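Local coordinates for protein ebony (Drosophila melanogaster, PDB 6DYM) that forms peptide bonds as the C-terminal condensation domain of a nonribosomal peptide synthetase, probably coupling beta-alanine to amines such as dopamine, at residues V7-E12 and D59-V64; N53-R58 and T75-D80; F79-E84 and N117-S122. All blocks are in the same frame, centred on the assembly; numbering follows the deposited sequence.

Interaction 1: residues V7-E12 and D59-V64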
# COMPACT_ATOMS: atom_id res chain seq x y z
N VAL A 7 5.71 -15.76 3.23
CA VAL A 7 6.93 -15.89 4.01
C VAL A 7 7.25 -14.55 4.66
O VAL A 7 7.25 -13.52 3.96
CB VAL A 7 8.09 -16.38 3.13
CG1 VAL A 7 9.42 -16.21 3.85
CG2 VAL A 7 7.87 -17.83 2.73
N PRO A 8 7.53 -14.50 5.97
CA PRO A 8 7.88 -13.21 6.59
C PRO A 8 9.06 -12.56 5.89
O PRO A 8 9.97 -13.23 5.38
CB PRO A 8 8.23 -13.60 8.03
CG PRO A 8 7.48 -14.86 8.28
CD PRO A 8 7.45 -15.59 6.95
N LEU A 9 9.03 -11.23 5.86
CA LEU A 9 10.07 -10.45 5.21
C LEU A 9 11.42 -10.69 5.87
O LEU A 9 11.54 -10.66 7.09
CB LEU A 9 9.70 -8.97 5.28
CG LEU A 9 10.18 -8.05 4.16
CD1 LEU A 9 9.58 -8.46 2.83
CD2 LEU A 9 9.81 -6.61 4.49
N ARG A 10 12.44 -10.91 5.04
CA ARG A 10 13.82 -11.07 5.49
C ARG A 10 14.68 -9.95 4.93
O ARG A 10 14.31 -9.29 3.95
CB ARG A 10 14.40 -12.42 5.06
CG ARG A 10 13.78 -13.63 5.72
CD ARG A 10 14.47 -14.90 5.26
NE ARG A 10 13.52 -15.96 4.93
CZ ARG A 10 13.39 -16.51 3.73
NH1 ARG A 10 14.16 -16.10 2.72
NH2 ARG A 10 12.50 -17.46 3.52
N LEU A 11 15.84 -9.75 5.55
CA LEU A 11 16.73 -8.67 5.12
C LEU A 11 17.17 -8.84 3.68
O LEU A 11 17.28 -7.86 2.93
CB LEU A 11 17.94 -8.59 6.05
CG LEU A 11 17.76 -7.85 7.38
CD1 LEU A 11 19.10 -7.68 8.08
CD2 LEU A 11 17.09 -6.50 7.17
N GLU A 12 17.40 -10.08 3.25
CA GLU A 12 17.92 -10.35 1.91
C GLU A 12 16.86 -10.25 0.82
O GLU A 12 17.19 -10.45 -0.35
CB GLU A 12 18.57 -11.74 1.88
CG GLU A 12 17.58 -12.90 1.81
CD GLU A 12 17.44 -13.61 3.15
OE1 GLU A 12 17.74 -12.98 4.19
OE2 GLU A 12 17.02 -14.78 3.15
N ASP A 59 8.29 -7.03 11.66
CA ASP A 59 7.75 -8.38 11.45
C ASP A 59 6.25 -8.37 11.18
O ASP A 59 5.50 -9.21 11.68
CB ASP A 59 8.09 -9.30 12.63
CG ASP A 59 7.96 -10.77 12.29
OD1 ASP A 59 8.35 -11.17 11.17
OD2 ASP A 59 7.46 -11.54 13.13
N LEU A 60 5.79 -7.42 10.37
CA LEU A 60 4.39 -7.35 9.97
C LEU A 60 4.20 -7.51 8.47
O LEU A 60 3.06 -7.58 8.01
CB LEU A 60 3.76 -6.03 10.43
CG LEU A 60 3.77 -5.73 11.93
CD1 LEU A 60 3.27 -4.31 12.18
CD2 LEU A 60 2.92 -6.74 12.69
N SER A 61 5.28 -7.56 7.70
CA SER A 61 5.23 -7.64 6.25
C SER A 61 5.65 -9.03 5.79
O SER A 61 6.22 -9.81 6.55
CB SER A 61 6.13 -6.58 5.62
OG SER A 61 5.88 -5.30 6.18
N PHE A 62 5.35 -9.34 4.53
CA PHE A 62 5.67 -10.66 4.00
C PHE A 62 5.83 -10.59 2.49
O PHE A 62 5.45 -9.61 1.85
CB PHE A 62 4.60 -11.71 4.38
CG PHE A 62 3.21 -11.39 3.90
CD1 PHE A 62 2.81 -11.73 2.61
CD2 PHE A 62 2.28 -10.79 4.74
CE1 PHE A 62 1.53 -11.45 2.17
CE2 PHE A 62 1.00 -10.51 4.30
CZ PHE A 62 0.62 -10.85 3.01
N VAL A 63 6.44 -11.64 1.94
CA VAL A 63 6.52 -11.85 0.50
C VAL A 63 5.71 -13.10 0.16
O VAL A 63 5.46 -13.96 1.01
CB VAL A 63 7.97 -11.99 0.01
CG1 VAL A 63 8.71 -10.67 0.14
CG2 VAL A 63 8.70 -13.08 0.78
N VAL A 64 5.30 -13.19 -1.10
CA VAL A 64 4.55 -14.35 -1.59
C VAL A 64 5.42 -15.08 -2.59
O VAL A 64 5.87 -14.50 -3.59
CB VAL A 64 3.21 -13.94 -2.22
CG1 VAL A 64 2.52 -15.16 -2.81
CG2 VAL A 64 2.33 -13.28 -1.19
O HOH W 1 9.56 -9.86 8.93

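Interaction 2: residues N53-R58 and T75-D80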
# COMPACT_ATOMS: atom_id res chain seq x y z
N ASN A 53 15.30 -1.73 7.03
CA ASN A 53 15.64 -2.46 8.24
C ASN A 53 14.49 -2.45 9.23
O ASN A 53 14.12 -3.50 9.78
CB ASN A 53 16.92 -1.88 8.86
CG ASN A 53 18.15 -2.16 8.03
OD1 ASN A 53 18.76 -1.24 7.48
ND2 ASN A 53 18.54 -3.43 7.93
N VAL A 54 13.90 -1.28 9.47
CA VAL A 54 12.74 -1.18 10.35
C VAL A 54 11.58 -2.02 9.82
O VAL A 54 10.87 -2.68 10.59
CB VAL A 54 12.33 0.29 10.53
CG1 VAL A 54 11.10 0.40 11.42
CG2 VAL A 54 13.49 1.09 11.07
N LEU A 55 11.38 -2.01 8.50
CA LEU A 55 10.30 -2.80 7.90
C LEU A 55 10.45 -4.28 8.22
O LEU A 55 9.47 -4.94 8.61
CB LEU A 55 10.29 -2.57 6.39
CG LEU A 55 9.08 -3.01 5.56
CD1 LEU A 55 7.81 -2.31 6.03
CD2 LEU A 55 9.34 -2.72 4.10
N VAL A 56 11.66 -4.81 8.10
CA VAL A 56 11.88 -6.23 8.39
C VAL A 56 11.75 -6.50 9.88
O VAL A 56 11.19 -7.52 10.30
CB VAL A 56 13.25 -6.68 7.85
CG1 VAL A 56 13.59 -8.08 8.32
CG2 VAL A 56 13.27 -6.61 6.33
N GLU A 57 12.24 -5.58 10.72
CA GLU A 57 12.29 -5.86 12.16
C GLU A 57 10.91 -5.81 12.81
O GLU A 57 10.65 -6.55 13.77
CB GLU A 57 13.26 -4.89 12.84
CG GLU A 57 14.70 -5.06 12.38
CD GLU A 57 15.73 -4.88 13.49
OE1 GLU A 57 15.66 -3.86 14.20
OE2 GLU A 57 16.60 -5.77 13.64
N ARG A 58 10.00 -4.96 12.32
CA ARG A 58 8.65 -4.92 12.87
C ARG A 58 7.90 -6.23 12.66
O ARG A 58 6.94 -6.50 13.39
CB ARG A 58 7.86 -3.76 12.27
CG ARG A 58 8.45 -2.40 12.60
CD ARG A 58 8.39 -2.13 14.10
NE ARG A 58 8.83 -0.77 14.39
CZ ARG A 58 9.34 -0.38 15.55
NH1 ARG A 58 9.47 -1.25 16.55
NH2 ARG A 58 9.71 0.88 15.72
N THR A 75 4.24 -8.93 -2.75
CA THR A 75 4.67 -8.53 -1.42
C THR A 75 3.63 -7.60 -0.80
O THR A 75 2.97 -6.82 -1.49
CB THR A 75 6.05 -7.86 -1.44
OG1 THR A 75 6.52 -7.72 -0.10
CG2 THR A 75 6.01 -6.49 -2.11
N ALA A 76 3.50 -7.71 0.52
CA ALA A 76 2.59 -6.88 1.31
C ALA A 76 3.40 -6.24 2.43
O ALA A 76 3.89 -6.95 3.31
CB ALA A 76 1.43 -7.69 1.86
N LEU A 77 3.54 -4.92 2.39
CA LEU A 77 4.31 -4.18 3.38
C LEU A 77 3.34 -3.50 4.35
O LEU A 77 2.47 -2.74 3.92
CB LEU A 77 5.22 -3.15 2.70
CG LEU A 77 6.06 -3.70 1.54
CD1 LEU A 77 7.03 -2.64 1.03
CD2 LEU A 77 6.80 -4.96 1.97
N ASN A 78 3.50 -3.77 5.64
CA ASN A 78 2.58 -3.31 6.66
C ASN A 78 3.34 -2.70 7.82
O ASN A 78 4.46 -3.12 8.14
CB ASN A 78 1.71 -4.45 7.18
CG ASN A 78 1.02 -5.19 6.07
OD1 ASN A 78 0.30 -4.59 5.29
ND2 ASN A 78 1.26 -6.50 5.99
N PHE A 79 2.71 -1.72 8.47
CA PHE A 79 3.19 -1.11 9.70
C PHE A 79 2.02 -0.97 10.66
O PHE A 79 0.86 -0.91 10.26
CB PHE A 79 3.79 0.28 9.47
CG PHE A 79 5.22 0.27 9.02
CD1 PHE A 79 6.21 -0.25 9.83
CD2 PHE A 79 5.57 0.83 7.80
CE1 PHE A 79 7.53 -0.24 9.42
CE2 PHE A 79 6.88 0.84 7.38
CZ PHE A 79 7.86 0.31 8.19
N ASP A 80 2.35 -0.92 11.95
CA ASP A 80 1.44 -0.35 12.92
C ASP A 80 1.21 1.11 12.56
O ASP A 80 2.16 1.90 12.51
CB ASP A 80 2.02 -0.49 14.33
CG ASP A 80 1.06 -0.03 15.42
OD1 ASP A 80 0.20 0.83 15.17
OD2 ASP A 80 1.19 -0.54 16.56
O HOH W 2 6.76 -4.82 8.69

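Interaction 3: residues F79-E84 and N117-S122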
# COMPACT_ATOMS: atom_id res chain seq x y z
N PHE A 79 2.71 -1.72 8.47
CA PHE A 79 3.19 -1.11 9.70
C PHE A 79 2.02 -0.97 10.66
O PHE A 79 0.86 -0.91 10.26
CB PHE A 79 3.79 0.28 9.47
CG PHE A 79 5.22 0.27 9.02
CD1 PHE A 79 6.21 -0.25 9.83
CD2 PHE A 79 5.57 0.83 7.80
CE1 PHE A 79 7.53 -0.24 9.42
CE2 PHE A 79 6.88 0.84 7.38
CZ PHE A 79 7.86 0.31 8.19
N ASP A 80 2.35 -0.92 11.95
CA ASP A 80 1.44 -0.35 12.92
C ASP A 80 1.21 1.11 12.56
O ASP A 80 2.16 1.90 12.51
CB ASP A 80 2.02 -0.49 14.33
CG ASP A 80 1.06 -0.03 15.42
OD1 ASP A 80 0.20 0.83 15.17
OD2 ASP A 80 1.19 -0.54 16.56
N ALA A 81 -0.05 1.48 12.29
CA ALA A 81 -0.34 2.84 11.84
C ALA A 81 0.16 3.88 12.83
O ALA A 81 0.47 5.01 12.44
CB ALA A 81 -1.84 3.00 11.61
N ARG A 82 0.24 3.54 14.12
CA ARG A 82 0.69 4.46 15.15
C ARG A 82 2.15 4.24 15.54
O ARG A 82 2.57 4.69 16.61
CB ARG A 82 -0.22 4.34 16.38
CG ARG A 82 -1.70 4.53 16.06
CD ARG A 82 -2.50 4.83 17.32
NE ARG A 82 -3.94 4.92 17.09
CZ ARG A 82 -4.54 5.95 16.51
NH1 ARG A 82 -5.86 5.96 16.35
NH2 ARG A 82 -3.83 6.98 16.08
N ASN A 83 2.93 3.58 14.69
CA ASN A 83 4.33 3.26 15.00
C ASN A 83 5.12 3.11 13.70
O ASN A 83 5.86 2.15 13.50
CB ASN A 83 4.42 2.00 15.86
CG ASN A 83 5.77 1.83 16.51
OD1 ASN A 83 6.44 2.81 16.84
ND2 ASN A 83 6.19 0.59 16.71
N GLU A 84 4.95 4.07 12.79
CA GLU A 84 5.54 4.13 11.46
C GLU A 84 6.80 4.98 11.45
O GLU A 84 6.83 6.03 12.10
CB GLU A 84 4.54 4.71 10.45
CG GLU A 84 3.62 3.66 9.87
CD GLU A 84 2.79 4.16 8.70
OE1 GLU A 84 2.97 5.31 8.26
OE2 GLU A 84 1.93 3.38 8.23
N ASN A 117 -0.50 -1.32 18.53
CA ASN A 117 -0.96 -2.68 18.24
C ASN A 117 -2.47 -2.72 18.02
O ASN A 117 -3.12 -3.73 18.31
CB ASN A 117 -0.55 -3.65 19.35
CG ASN A 117 -0.62 -5.10 18.91
OD1 ASN A 117 0.42 -5.74 18.72
ND2 ASN A 117 -1.83 -5.62 18.74
N GLN A 118 -3.04 -1.63 17.51
CA GLN A 118 -4.46 -1.55 17.22
C GLN A 118 -4.75 -1.49 15.73
O GLN A 118 -5.60 -2.22 15.23
CB GLN A 118 -5.07 -0.31 17.91
CG GLN A 118 -5.00 -0.34 19.43
CD GLN A 118 -6.08 -1.20 20.05
OE1 GLN A 118 -6.83 -1.88 19.35
NE2 GLN A 118 -6.16 -1.18 21.38
N ILE A 119 -4.06 -0.62 15.01
CA ILE A 119 -4.34 -0.35 13.60
C ILE A 119 -3.20 -0.92 12.78
O ILE A 119 -2.07 -0.41 12.83
CB ILE A 119 -4.52 1.14 13.34
CG1 ILE A 119 -5.51 1.75 14.34
CG2 ILE A 119 -4.99 1.37 11.93
CD1 ILE A 119 -5.66 3.24 14.19
N LEU A 120 -3.48 -1.97 12.01
CA LEU A 120 -2.53 -2.51 11.04
C LEU A 120 -2.68 -1.74 9.73
O LEU A 120 -3.73 -1.84 9.07
CB LEU A 120 -2.73 -4.00 10.83
CG LEU A 120 -1.68 -4.61 9.91
CD1 LEU A 120 -0.30 -4.54 10.57
CD2 LEU A 120 -2.03 -6.05 9.54
N HIS A 121 -1.65 -1.00 9.35
CA HIS A 121 -1.68 -0.16 8.16
C HIS A 121 -1.10 -0.96 7.00
O HIS A 121 0.10 -1.24 6.97
CB HIS A 121 -0.90 1.13 8.38
CG HIS A 121 -0.98 2.08 7.22
ND1 HIS A 121 -0.02 3.05 6.99
CD2 HIS A 121 -1.89 2.20 6.23
CE1 HIS A 121 -0.35 3.73 5.91
NE2 HIS A 121 -1.48 3.24 5.43
N SER A 122 -1.95 -1.33 6.05
CA SER A 122 -1.51 -1.94 4.80
C SER A 122 -1.08 -0.80 3.89
O SER A 122 -1.92 -0.13 3.28
CB SER A 122 -2.62 -2.77 4.17
OG SER A 122 -2.19 -3.33 2.93
O HOH W 3 -2.21 0.78 16.43

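Interaction 1: residues V7-E12 and D59-V64
Val7 and Val63 make an antiparallel hydrogen-bonded pair with CA atoms 5.4 Å apart, followed by the non-hydrogen-bonded pair of Pro8 and Phe62. Both bonds of the first pair are short and nearly straight: Val7 N to Val63 O and Val63 N to Val7 O each measure 2.9 Å. Pro8 falls where an N-H would have faced away from the partner strand, so its nitrogen, which carries no hydrogen, costs the pairing nothing. One step later Leu9 N still reaches Ser61 O, but at 3.2 Å and from 42° above the carbonyl plane, evidence that 7-12 is already leaving the sheet.

The apolar contact is carried mainly by Leu9. With CG swung opposite the backbone N (chi1 -150°), its two methyls are divided between two partners. CD1 meets Val63 CG1 at 3.6 Å, the two side chains crossing at about a right angle, while CD2 lies 3.8 Å from Ser61 CB. The same leucine also packs on Trp52 and Leu55 of helix 41-58. Val7 and Val63 share a face of the sheet and touch more lightly, CB of Val7 to CG2 of Val63 being 4.1 Å. Phe62 presents only its CB to Val7 O, and its ring turns off toward Glu146 and Val147 of helix 133-153.

Two polar groups extend the link. A water lies within hydrogen-bonding distance of both Leu9 O and Asp59 OD1, while Asp59 OD2 forms a salt bridge with Lys154. Ser61 OG is hydrogen-bonded to Asn78 N on strand 71-80. Outermost strand 4-8, antiparallel to 62-66 and followed by two helices before that neighbour is reached, is consistent with the start of a GNAT-like fold.

Interaction 2: residues N53-R58 and T75-D80
Leu55 and Phe79 lie at the heart of this apolar packing, where helix 53-58 crosses strand 75-80 at 80° with the segment axes 8.8 Å apart. Leu55 CD1 comes within 3.4 Å of Phe79 CZ and also touches the neighbouring CE2, the two side chains meeting at about a right angle. Its other methyl, CD2, approaches Leu77 CD1 to 3.8 Å. A chi1 of -166° directs this isobutyl group to the strand. Val54 adds a looser contact, its CG1 standing 4.1 Å from Phe79 CE1. The Phe79 ring also meets that of Phe123 on strand 119-127, planes about 20° apart.

Arg58 takes part through its aliphatic stem. CG lies near the plane of the Phe79 ring, at the edge, 4.0 Å from CE1. The touching atom is a methylene, so no cation-pi stacking is involved.

Polar linkage is indirect: no hydrogen bond joins the segments, but a water donates to Leu55 O at 2.7 Å and to Asn78 O at 2.9 Å. The amide of Asn78 is directed elsewhere, its ND2 bonding to Leu60 O.

Were Phe79 cut back to an alanine, Leu55 CD1 and the Arg58 methylene would lose the ring they touch, and a gap would probably open between helix and strand. With branched aliphatic side chains, an arginine methylene and one aromatic ring making the direct contacts, helix 41-58 is held on the sheet, as in an alpha/beta fold, chiefly by shape and hydrophobic burial, and one water bridges the two backbones.

Interaction 3: residues F79-E84 and N117-S122
An antiparallel strand pair running into a type I turn brings Phe79 opposite His121, and an Asx turn secures the point where the first strand ends. Phe79 and His121 are a hydrogen-bonded pair: His121 N to Phe79 O is 2.7 Å, and Phe79 N to His121 O is 3.0 Å. Ala81 N continues the series to Ile119 O at 2.8 Å, almost straight at 172°.

Asp80 supplies the polar grip. Its carboxylate, extended by a chi1 of -175°, reaches across so that OD2 accepts from Asn117 N at 2.7 Å on the syn side, somewhat out of the carboxylate plane. OD1 accepts from Arg82 N at 2.9 Å, which defines the Asx turn, and from a water that in turn takes the N-H of Ile119. One side chain thus ties the turn to the start of the opposing strand.

Apolar atoms fill in beside it. Ala81 CB rests 3.6 Å from Ile119 CG2, while Ile119 CD1 sits over a face of the Arg82 guanidinium, whose NH1 hydrogen-bonds Arg108 O and Pro113 O while NH2 forms a salt bridge with Asp109. Glu84 OE2 meets the His121 ring edge at ND1, the carboxylate and ring nearly coplanar; the modelled 2.3 Å is doubtfully short. Strand 119-127, antiparallel to 71-80 and parallel to 158-163, corresponds in order and direction to the fourth strand of a GNAT-like fold, probably that of this domain.

In the fold
Strand 71-80 is shared by interactions 2 and 3, and interaction 1 pairs strand 4-8 with its neighbour 62-66. Centres of interactions 1 and 2 are about 8 Å apart, those of 2 and 3 about 10 Å, and those of 1 and 3 about 16 Å. Along the chain interactions 1 and 2 interleave, whereas interaction 1 closes before interaction 3 opens; 2 and 3 share Phe79 and Asp80. Leu60, on segment 59-64, packs on Leu120 of interaction 3. Interactions 1 and 3 join neighbouring strands among the first four of the seven-stranded sheet, and interaction 2 seats helix 41-58 on 71-80, consistent with a GNAT-like scaffold for the condensation domain.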